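Local coordinates for protein peptidyl-prolyl cis-trans isomerase FKBP13, chloroplastic (Arabidopsis thaliana, PDB 1U79) that catalyses cis-trans isomerisation of peptidyl-prolyl bonds, supplies the major such activity of the chloroplast thylakoid lumen and regulates accumulation of the Rieske protein, at residues Ser10-Ala15 / Trp70-Leu75; Asn43-Asp48 / Ser110-Pro115; Lys55-Arg60 / Gly64-Gly69; Leu97-Arg102 / Ser117-Asp122. All blocks are in the same frame, centred on the assembly; numbering follows the deposited sequence.

Interaction 1. Residues Ser10-Ala15 / Trp70-Leu75; sequences SPSGLA and WDQGIL
Leu14 reaches from a β-hairpin turn onto Gln72 and Gly73 of helix 68-75, the short helix that the curved antiparallel sheet of the FKBP fold wraps around. The packed part of the contact depends on one methyl. CD2 of Leu14 lies 3.6 Å from CB of Gln72 and equally close to the backbone N of Gly73, so it rests against main chain as well as side chain. CG of Leu14 stands opposite the backbone N (chi1 -175°), and the side chain runs toward the helix; Ile80 and Ile93 also touch it within the protein.

On the outer side the two segments barely meet, and Leu97 lies against both. Gln72 extends past CG toward the turn, but its OE1 stays 4.2 Å from OG of Ser12, and no hydrogen bond joins the two segments. Their combined buried surface of 126 Å² is correspondingly modest.

The turn is fastened internally instead. A type I turn runs from Ser10 to Gly13, and Gly13 at phi 102° completes the pattern of a G1 bulge, with Gly13 N bonded to Ser10 O. OG of Ser12 donates to OG of Ser10, which passes the chain on to Leu14. Two donors grip that carbonyl: Ser10 N at 3.1 Å from Leu14 O, and Ser10 OG, which meets Leu14 O in the carbonyl plane, on a lone pair, at 2.8 Å.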
# COMPACT_ATOMS: atom_id res chain seq x y z
N SER A 10 11.38 -3.72 7.44
CA SER A 10 10.94 -3.88 8.82
C SER A 10 10.99 -5.35 9.22
O SER A 10 11.15 -6.22 8.36
CB SER A 10 9.51 -3.36 8.99
OG SER A 10 8.58 -4.27 8.43
N PRO A 11 10.85 -5.64 10.52
CA PRO A 11 10.87 -7.01 11.06
C PRO A 11 9.92 -7.98 10.34
O PRO A 11 10.21 -9.17 10.25
CB PRO A 11 10.45 -6.81 12.51
CG PRO A 11 11.06 -5.49 12.85
CD PRO A 11 10.73 -4.66 11.61
N SER A 12 8.80 -7.46 9.84
CA SER A 12 7.80 -8.30 9.18
C SER A 12 8.04 -8.55 7.70
O SER A 12 7.35 -9.37 7.09
CB SER A 12 6.43 -7.67 9.34
OG SER A 12 6.34 -6.49 8.55
N GLY A 13 9.01 -7.86 7.12
CA GLY A 13 9.27 -8.01 5.70
C GLY A 13 8.69 -6.84 4.92
O GLY A 13 9.11 -6.55 3.81
N LEU A 14 7.69 -6.17 5.50
CA LEU A 14 7.09 -5.02 4.85
C LEU A 14 8.19 -3.98 4.75
O LEU A 14 8.77 -3.58 5.77
CB LEU A 14 5.93 -4.48 5.70
CG LEU A 14 5.09 -3.33 5.13
CD1 LEU A 14 4.43 -3.75 3.81
CD2 LEU A 14 4.03 -2.93 6.15
N ALA A 15 8.50 -3.53 3.54
CA ALA A 15 9.55 -2.54 3.36
C ALA A 15 9.02 -1.27 2.72
O ALA A 15 8.01 -1.28 2.03
CB ALA A 15 10.67 -3.12 2.52
N TRP A 70 -1.15 -2.24 3.70
CA TRP A 70 -1.52 -0.84 3.52
C TRP A 70 -1.75 -0.21 4.89
O TRP A 70 -1.30 0.90 5.16
CB TRP A 70 -2.77 -0.72 2.65
CG TRP A 70 -2.49 -0.47 1.17
CD1 TRP A 70 -1.61 -1.16 0.37
CD2 TRP A 70 -3.11 0.51 0.34
NE1 TRP A 70 -1.65 -0.65 -0.91
CE2 TRP A 70 -2.57 0.37 -0.96
CE3 TRP A 70 -4.08 1.50 0.57
CZ2 TRP A 70 -2.96 1.19 -2.03
CZ3 TRP A 70 -4.47 2.31 -0.49
CH2 TRP A 70 -3.91 2.15 -1.78
N ASP A 71 -2.44 -0.93 5.77
CA ASP A 71 -2.69 -0.40 7.11
C ASP A 71 -1.36 -0.15 7.82
O ASP A 71 -1.11 0.97 8.30
CB ASP A 71 -3.55 -1.36 7.93
CG ASP A 71 -5.05 -1.15 7.69
OD1 ASP A 71 -5.43 -0.10 7.16
OD2 ASP A 71 -5.85 -2.03 8.06
N GLN A 72 -0.51 -1.17 7.86
CA GLN A 72 0.78 -1.04 8.52
C GLN A 72 1.71 -0.12 7.74
O GLN A 72 2.45 0.67 8.33
CB GLN A 72 1.45 -2.42 8.67
CG GLN A 72 0.59 -3.46 9.37
CD GLN A 72 1.31 -4.79 9.56
OE1 GLN A 72 2.39 -5.01 9.01
NE2 GLN A 72 0.72 -5.68 10.35
N GLY A 73 1.65 -0.20 6.41
CA GLY A 73 2.51 0.60 5.56
C GLY A 73 2.22 2.09 5.54
O GLY A 73 3.10 2.88 5.22
N ILE A 74 0.99 2.47 5.88
CA ILE A 74 0.60 3.87 5.89
C ILE A 74 0.51 4.43 7.31
O ILE A 74 0.92 5.55 7.59
CB ILE A 74 -0.76 4.06 5.19
CG1 ILE A 74 -0.65 3.65 3.73
CG2 ILE A 74 -1.23 5.50 5.31
CD1 ILE A 74 -2.00 3.51 3.03
N LEU A 75 -0.01 3.62 8.22
CA LEU A 75 -0.17 4.05 9.60
C LEU A 75 1.10 3.78 10.40
O LEU A 75 1.33 4.40 11.45
CB LEU A 75 -1.34 3.29 10.24
CG LEU A 75 -2.07 3.94 11.41
CD1 LEU A 75 -2.63 5.29 10.99
CD2 LEU A 75 -3.19 3.02 11.86

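Interaction 2. Residues Asn43-Asp48 / Ser110-Pro115; sequences NGKVFD and SCLIPP
At the bulged edge strand of the FKBP sheet, Phe47 packs against Leu112 and Ile113, which leave the small 104-107/110-111 hairpin closed by the Cys106-Cys111 disulfide. Both partners sit in classic β bulges: Phe47 and Asp48 face Gly39, while Leu112 and Ile113 face Ala104.

Ile113 covers one face of the Phe47 ring. Its CD1 stands 3.9 Å from the ring centroid and 19° off the normal, the geometry of a CH-π contact, though displaced toward the rim, so that CD1 comes 3.7 Å from Phe47 CD1. The ring is brought there by chi1 of 61°, which sets CG between the backbone N and the carbonyl carbon. It also meets Phe121 nearly at right angles, in keeping with the aromatic pocket of FKBPs.

Leu112 takes the base of the same side chain, its CG 4.0 Å from Phe47 CB, and also presses CD2 against the carbonyl O of Phe47. On the outer side Lys45 crosses Leu112 at about a right angle, bringing CE and NZ near CD1. Polar linkage here is solvent-mediated and slight: a water donates to Leu112 O at 2.8 Å and accepts only weakly from Lys45 NZ, 3.5 Å away.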
# COMPACT_ATOMS: atom_id res chain seq x y z
N ASN A 43 7.37 -7.72 -11.76
CA ASN A 43 7.87 -7.78 -13.13
C ASN A 43 7.52 -6.47 -13.83
O ASN A 43 7.78 -6.29 -15.01
CB ASN A 43 7.25 -8.98 -13.86
CG ASN A 43 5.76 -8.85 -14.05
OD1 ASN A 43 5.09 -8.14 -13.30
ND2 ASN A 43 5.23 -9.54 -15.04
N GLY A 44 6.92 -5.56 -13.07
CA GLY A 44 6.56 -4.26 -13.61
C GLY A 44 5.12 -4.15 -14.08
O GLY A 44 4.68 -3.08 -14.46
N LYS A 45 4.39 -5.26 -14.06
CA LYS A 45 3.00 -5.28 -14.50
C LYS A 45 2.11 -4.53 -13.52
O LYS A 45 2.08 -4.83 -12.33
CB LYS A 45 2.52 -6.73 -14.63
CG LYS A 45 1.20 -6.92 -15.38
CD LYS A 45 -0.01 -6.53 -14.55
CE LYS A 45 -1.29 -6.69 -15.35
NZ LYS A 45 -1.42 -8.08 -15.88
N VAL A 46 1.38 -3.54 -14.03
CA VAL A 46 0.46 -2.77 -13.19
C VAL A 46 -0.84 -3.54 -13.07
O VAL A 46 -1.52 -3.78 -14.08
CB VAL A 46 0.15 -1.38 -13.80
CG1 VAL A 46 -0.90 -0.65 -12.95
CG2 VAL A 46 1.41 -0.54 -13.90
N PHE A 47 -1.19 -3.95 -11.85
CA PHE A 47 -2.42 -4.70 -11.64
C PHE A 47 -3.59 -3.84 -11.19
O PHE A 47 -4.72 -4.32 -11.15
CB PHE A 47 -2.21 -5.85 -10.62
CG PHE A 47 -1.79 -5.39 -9.24
CD1 PHE A 47 -2.70 -4.82 -8.36
CD2 PHE A 47 -0.47 -5.55 -8.82
CE1 PHE A 47 -2.31 -4.40 -7.07
CE2 PHE A 47 -0.06 -5.13 -7.54
CZ PHE A 47 -0.99 -4.56 -6.67
N ASP A 48 -3.32 -2.58 -10.86
CA ASP A 48 -4.37 -1.69 -10.41
C ASP A 48 -3.81 -0.32 -10.06
O ASP A 48 -2.65 -0.20 -9.67
CB ASP A 48 -5.07 -2.28 -9.18
CG ASP A 48 -6.23 -1.42 -8.68
OD1 ASP A 48 -6.87 -0.72 -9.50
OD2 ASP A 48 -6.52 -1.46 -7.46
N SER A 110 -6.40 -18.88 -12.32
CA SER A 110 -5.61 -17.82 -12.97
C SER A 110 -6.01 -16.49 -12.35
O SER A 110 -7.16 -16.06 -12.48
CB SER A 110 -5.86 -17.81 -14.48
OG SER A 110 -5.37 -18.99 -15.08
N CYS A 111 -5.06 -15.84 -11.68
CA CYS A 111 -5.34 -14.58 -11.00
C CYS A 111 -4.52 -13.38 -11.47
O CYS A 111 -3.34 -13.50 -11.79
CB CYS A 111 -5.10 -14.77 -9.50
SG CYS A 111 -5.82 -16.26 -8.73
N LEU A 112 -5.16 -12.21 -11.51
CA LEU A 112 -4.51 -10.96 -11.89
C LEU A 112 -3.29 -10.80 -10.98
O LEU A 112 -2.22 -10.37 -11.40
CB LEU A 112 -5.47 -9.78 -11.69
CG LEU A 112 -4.93 -8.38 -12.01
CD1 LEU A 112 -4.62 -8.29 -13.49
CD2 LEU A 112 -5.95 -7.32 -11.62
N ILE A 113 -3.49 -11.13 -9.71
CA ILE A 113 -2.43 -11.09 -8.71
C ILE A 113 -2.18 -12.56 -8.37
O ILE A 113 -2.95 -13.18 -7.65
CB ILE A 113 -2.85 -10.34 -7.44
CG1 ILE A 113 -2.93 -8.84 -7.73
CG2 ILE A 113 -1.85 -10.60 -6.31
CD1 ILE A 113 -3.43 -8.01 -6.56
N PRO A 114 -1.10 -13.13 -8.93
CA PRO A 114 -0.75 -14.53 -8.69
C PRO A 114 -0.57 -14.87 -7.22
O PRO A 114 -0.28 -13.99 -6.39
CB PRO A 114 0.57 -14.68 -9.45
CG PRO A 114 0.45 -13.68 -10.54
CD PRO A 114 -0.13 -12.49 -9.83
N PRO A 115 -0.75 -16.15 -6.88
CA PRO A 115 -0.58 -16.58 -5.50
C PRO A 115 0.84 -16.24 -5.04
O PRO A 115 1.78 -16.28 -5.85
CB PRO A 115 -0.80 -18.09 -5.58
CG PRO A 115 -1.80 -18.23 -6.72
CD PRO A 115 -1.25 -17.25 -7.74
O HOH W 1 -0.86 -10.80 -13.76

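Interaction 3. Residues Lys55-Arg60 / Gly64-Gly69; sequences KPLTFR and GEVIKG
Phe59 overlaps Val66 at about a right angle, both valine methyls reaching CD1 and CE1 of the ring obliquely. CG1 of Val66 is 3.7 Å from Phe59 CD1, and CG2 of Val66 approaches Phe59 CE1 at 3.9 Å. Chi1 of 65° swings the Phe59 ring inward, where it also meets Trp70. Leu57 adds a looser apolar touch, its CD2 4.4 Å from Val66 CG1.

Nearer the surface, Glu65 crosses over the end of the strand. Its OE1 accepts from the backbone N of Arg60 at 2.7 Å with an N-H...O angle of 158°, the donor arriving from above the carboxylate plane. The same oxygen lies 3.2 Å from Phe59 CB, while OE2 rests beside Arg60 CG. The charged ends do not pair directly: NE of Arg60 remains 5.0 Å from OE2 of Glu65, although an attraction at that range is plausible. One water bridges the backbones, donating to Arg60 O and accepting from Glu65 N at 2.8 Å.

Strand 57-60 is thus tied, through side chain, main chain and water, to the loop entering helix 68-75, the strand-loop-helix passage that in the FKBP fold leads to the tryptophan at the base of the pocket.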
# COMPACT_ATOMS: atom_id res chain seq x y z
N LYS A 55 -10.21 8.02 -9.93
CA LYS A 55 -10.44 8.69 -8.66
C LYS A 55 -9.55 8.10 -7.58
O LYS A 55 -9.15 6.93 -7.65
CB LYS A 55 -11.91 8.54 -8.24
CG LYS A 55 -12.36 7.10 -8.05
CD LYS A 55 -13.77 7.03 -7.48
CE LYS A 55 -14.20 5.59 -7.26
NZ LYS A 55 -15.55 5.49 -6.63
N PRO A 56 -9.20 8.91 -6.57
CA PRO A 56 -8.35 8.40 -5.50
C PRO A 56 -9.19 7.42 -4.70
O PRO A 56 -10.42 7.40 -4.83
CB PRO A 56 -8.02 9.65 -4.69
CG PRO A 56 -9.28 10.46 -4.83
CD PRO A 56 -9.60 10.31 -6.30
N LEU A 57 -8.54 6.59 -3.90
CA LEU A 57 -9.28 5.64 -3.10
C LEU A 57 -9.61 6.31 -1.77
O LEU A 57 -8.73 6.84 -1.10
CB LEU A 57 -8.44 4.39 -2.84
CG LEU A 57 -9.11 3.28 -2.04
CD1 LEU A 57 -10.19 2.64 -2.90
CD2 LEU A 57 -8.09 2.23 -1.60
N THR A 58 -10.89 6.31 -1.42
CA THR A 58 -11.32 6.89 -0.15
C THR A 58 -11.63 5.71 0.77
O THR A 58 -12.45 4.87 0.44
CB THR A 58 -12.55 7.80 -0.33
OG1 THR A 58 -12.19 8.95 -1.12
CG2 THR A 58 -13.08 8.27 1.02
N PHE A 59 -10.94 5.64 1.91
CA PHE A 59 -11.14 4.52 2.84
C PHE A 59 -10.63 4.88 4.24
O PHE A 59 -9.90 5.86 4.39
CB PHE A 59 -10.36 3.30 2.34
CG PHE A 59 -8.85 3.49 2.33
CD1 PHE A 59 -8.04 2.83 3.25
CD2 PHE A 59 -8.25 4.35 1.41
CE1 PHE A 59 -6.65 3.02 3.25
CE2 PHE A 59 -6.87 4.54 1.40
CZ PHE A 59 -6.07 3.87 2.32
N ARG A 60 -11.04 4.12 5.26
CA ARG A 60 -10.49 4.43 6.59
C ARG A 60 -9.26 3.59 6.80
O ARG A 60 -9.21 2.41 6.44
CB ARG A 60 -11.42 4.20 7.78
CG ARG A 60 -12.74 3.54 7.60
CD ARG A 60 -13.64 4.23 8.61
NE ARG A 60 -13.67 5.63 8.22
CZ ARG A 60 -13.70 6.66 9.04
NH1 ARG A 60 -13.72 6.49 10.35
NH2 ARG A 60 -13.68 7.88 8.53
N GLY A 64 -8.67 -2.55 8.89
CA GLY A 64 -8.85 -3.71 8.04
C GLY A 64 -9.74 -3.52 6.82
O GLY A 64 -10.41 -4.45 6.39
N GLU A 65 -9.75 -2.31 6.27
CA GLU A 65 -10.58 -2.03 5.11
C GLU A 65 -9.76 -2.32 3.86
O GLU A 65 -10.29 -2.39 2.75
CB GLU A 65 -11.02 -0.57 5.13
CG GLU A 65 -12.45 -0.35 4.70
CD GLU A 65 -12.92 1.05 5.01
OE1 GLU A 65 -12.41 2.00 4.38
OE2 GLU A 65 -13.79 1.20 5.89
N VAL A 66 -8.46 -2.49 4.07
CA VAL A 66 -7.51 -2.77 2.99
C VAL A 66 -6.51 -3.82 3.47
O VAL A 66 -6.51 -4.19 4.65
CB VAL A 66 -6.73 -1.50 2.61
CG1 VAL A 66 -7.62 -0.54 1.84
CG2 VAL A 66 -6.22 -0.84 3.88
N ILE A 67 -5.66 -4.32 2.58
CA ILE A 67 -4.69 -5.32 3.00
C ILE A 67 -3.84 -4.81 4.15
O ILE A 67 -3.58 -3.60 4.27
CB ILE A 67 -3.78 -5.77 1.84
CG1 ILE A 67 -3.13 -4.56 1.16
CG2 ILE A 67 -4.61 -6.56 0.81
CD1 ILE A 67 -2.16 -4.96 0.04
N LYS A 68 -3.41 -5.73 5.01
CA LYS A 68 -2.60 -5.39 6.17
C LYS A 68 -1.37 -4.54 5.81
O LYS A 68 -0.98 -3.64 6.55
CB LYS A 68 -2.18 -6.69 6.88
CG LYS A 68 -1.93 -6.51 8.36
CD LYS A 68 -1.86 -7.84 9.08
CE LYS A 68 -1.84 -7.65 10.59
NZ LYS A 68 -1.74 -8.95 11.32
N GLY A 69 -0.77 -4.82 4.66
CA GLY A 69 0.39 -4.06 4.22
C GLY A 69 0.10 -2.58 4.05
O GLY A 69 0.99 -1.74 4.22
O HOH W 2 -8.19 -0.05 6.95

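Interaction 4. Residues Leu97-Arg102 / Ser117-Asp122; sequences LAYGDR and SVLLFD
Leu119, near the start of the long strand 119-128 of the FKBP half-barrel, points its CD1 methyl between Ala98 and Tyr99 of the loop joining strands 88-93 and 104-107. Tyr99 and Leu119 are set at about a right angle. CD1 of Leu119 comes 3.8 Å from CE2 of Tyr99, approaching the ring obliquely, and is also close to CD2. Its closer neighbour is the Ala98 methyl: the CB to Leu119 CD1 separation is 3.5 Å. CG of Leu119 lies opposite the carbonyl carbon (chi1 -51°) and the chain is extended beyond it, which carries CD1 into that position.

Tyr99 also touches Ile67 and Ile113, so this loop brings together elements that in relatives line the substrate pocket. Polar contact between the segments runs through solvent, as no direct hydrogen bond joins them. A water lies between Gly100 O and Ser117 N, although its short distance to the carbonyl makes that link doubtful. OG of Ser117 turns elsewhere, to the carbonyl O of Pro114. The better-defined bridge is a second water, which accepts from Tyr99 N and donates to Ser117 O, at 2.9 Å from each.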
# COMPACT_ATOMS: atom_id res chain seq x y z
N LEU A 97 1.20 -10.25 3.97
CA LEU A 97 0.50 -9.01 4.30
C LEU A 97 -0.31 -8.47 3.13
O LEU A 97 -0.73 -7.30 3.12
CB LEU A 97 1.51 -7.95 4.76
CG LEU A 97 2.38 -8.40 5.94
CD1 LEU A 97 3.41 -7.33 6.27
CD2 LEU A 97 1.50 -8.68 7.15
N ALA A 98 -0.53 -9.30 2.11
CA ALA A 98 -1.31 -8.87 0.96
C ALA A 98 -2.40 -9.91 0.69
O ALA A 98 -3.32 -10.04 1.49
CB ALA A 98 -0.41 -8.69 -0.26
N TYR A 99 -2.30 -10.65 -0.40
CA TYR A 99 -3.32 -11.65 -0.73
C TYR A 99 -2.90 -13.11 -0.53
O TYR A 99 -3.61 -14.03 -0.94
CB TYR A 99 -3.80 -11.42 -2.16
CG TYR A 99 -4.37 -10.03 -2.37
CD1 TYR A 99 -5.61 -9.69 -1.84
CD2 TYR A 99 -3.65 -9.06 -3.05
CE1 TYR A 99 -6.13 -8.40 -1.99
CE2 TYR A 99 -4.15 -7.77 -3.20
CZ TYR A 99 -5.39 -7.45 -2.67
OH TYR A 99 -5.88 -6.17 -2.80
N GLY A 100 -1.74 -13.32 0.09
CA GLY A 100 -1.28 -14.68 0.35
C GLY A 100 -1.20 -15.61 -0.85
O GLY A 100 -1.09 -15.16 -1.99
N ASP A 101 -1.26 -16.91 -0.60
CA ASP A 101 -1.19 -17.90 -1.68
C ASP A 101 -2.50 -18.03 -2.43
O ASP A 101 -2.63 -18.85 -3.34
CB ASP A 101 -0.78 -19.26 -1.14
CG ASP A 101 0.59 -19.24 -0.51
OD1 ASP A 101 1.52 -18.69 -1.13
OD2 ASP A 101 0.73 -19.78 0.61
N ARG A 102 -3.46 -17.22 -2.04
CA ARG A 102 -4.77 -17.23 -2.65
C ARG A 102 -4.76 -16.39 -3.92
O ARG A 102 -5.33 -16.78 -4.94
CB ARG A 102 -5.75 -16.65 -1.64
CG ARG A 102 -7.18 -17.12 -1.73
CD ARG A 102 -7.91 -16.59 -0.51
NE ARG A 102 -9.33 -16.95 -0.48
CZ ARG A 102 -10.16 -16.59 0.49
NH1 ARG A 102 -9.72 -15.87 1.51
NH2 ARG A 102 -11.43 -16.96 0.44
N SER A 117 2.26 -13.43 -4.26
CA SER A 117 2.83 -12.26 -4.89
C SER A 117 3.29 -11.17 -3.94
O SER A 117 2.56 -10.75 -3.05
CB SER A 117 1.82 -11.63 -5.86
OG SER A 117 1.58 -12.45 -6.99
N VAL A 118 4.52 -10.71 -4.14
CA VAL A 118 5.04 -9.58 -3.38
C VAL A 118 4.44 -8.42 -4.18
O VAL A 118 4.49 -8.44 -5.41
CB VAL A 118 6.57 -9.48 -3.45
CG1 VAL A 118 7.03 -8.14 -2.88
CG2 VAL A 118 7.20 -10.64 -2.69
N LEU A 119 3.87 -7.44 -3.51
CA LEU A 119 3.27 -6.33 -4.23
C LEU A 119 4.04 -5.03 -4.04
O LEU A 119 4.56 -4.75 -2.96
CB LEU A 119 1.83 -6.12 -3.75
CG LEU A 119 0.93 -7.35 -3.75
CD1 LEU A 119 -0.48 -6.93 -3.32
CD2 LEU A 119 0.90 -7.98 -5.15
N LEU A 120 4.12 -4.23 -5.09
CA LEU A 120 4.79 -2.95 -4.98
C LEU A 120 3.74 -1.88 -5.19
O LEU A 120 2.96 -1.95 -6.15
CB LEU A 120 5.88 -2.81 -6.05
CG LEU A 120 7.19 -3.57 -5.85
CD1 LEU A 120 8.08 -3.38 -7.09
CD2 LEU A 120 7.92 -3.08 -4.61
N PHE A 121 3.67 -0.91 -4.29
CA PHE A 121 2.74 0.19 -4.46
C PHE A 121 3.46 1.52 -4.34
O PHE A 121 4.42 1.65 -3.56
CB PHE A 121 1.63 0.20 -3.40
CG PHE A 121 0.58 -0.87 -3.56
CD1 PHE A 121 0.73 -2.11 -2.96
CD2 PHE A 121 -0.58 -0.60 -4.29
CE1 PHE A 121 -0.27 -3.08 -3.06
CE2 PHE A 121 -1.59 -1.57 -4.40
CZ PHE A 121 -1.43 -2.81 -3.78
N ASP A 122 3.02 2.48 -5.13
CA ASP A 122 3.53 3.84 -5.04
C ASP A 122 2.29 4.48 -4.44
O ASP A 122 1.23 4.49 -5.06
CB ASP A 122 3.83 4.42 -6.42
CG ASP A 122 5.32 4.54 -6.68
OD1 ASP A 122 6.10 3.78 -6.06
OD2 ASP A 122 5.72 5.39 -7.51
O HOH W 3 -0.26 -10.80 -2.48
O HOH W 4 -0.86 -13.25 -3.65

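Interactions 1 and 3 share helix 68-75: Asp71 OD2 lies 3.0 Å from Gly64 N, and CE3 of Trp70 packs 3.6 Å from CZ of Phe59. Interaction 4 joins interaction 3 where Leu97 O comes 2.9 Å from Gly69 N, and joins interaction 1 through Leu97 CD1, 3.8 Å from Leu14 CB. It meets interaction 2 through Phe47 CZ, 3.4 Å from Phe121 CZ, and through Ile113 against Tyr99. Interactions 1 and 2 do not touch, their centres 20 Å apart. By analogy with other FKBPs, Phe47 and Ile113 of interaction 2, Val66 and Ile67 of interaction 3, Trp70 of interaction 1, and Tyr99 and Phe121 of interaction 4 probably line the prolyl pocket.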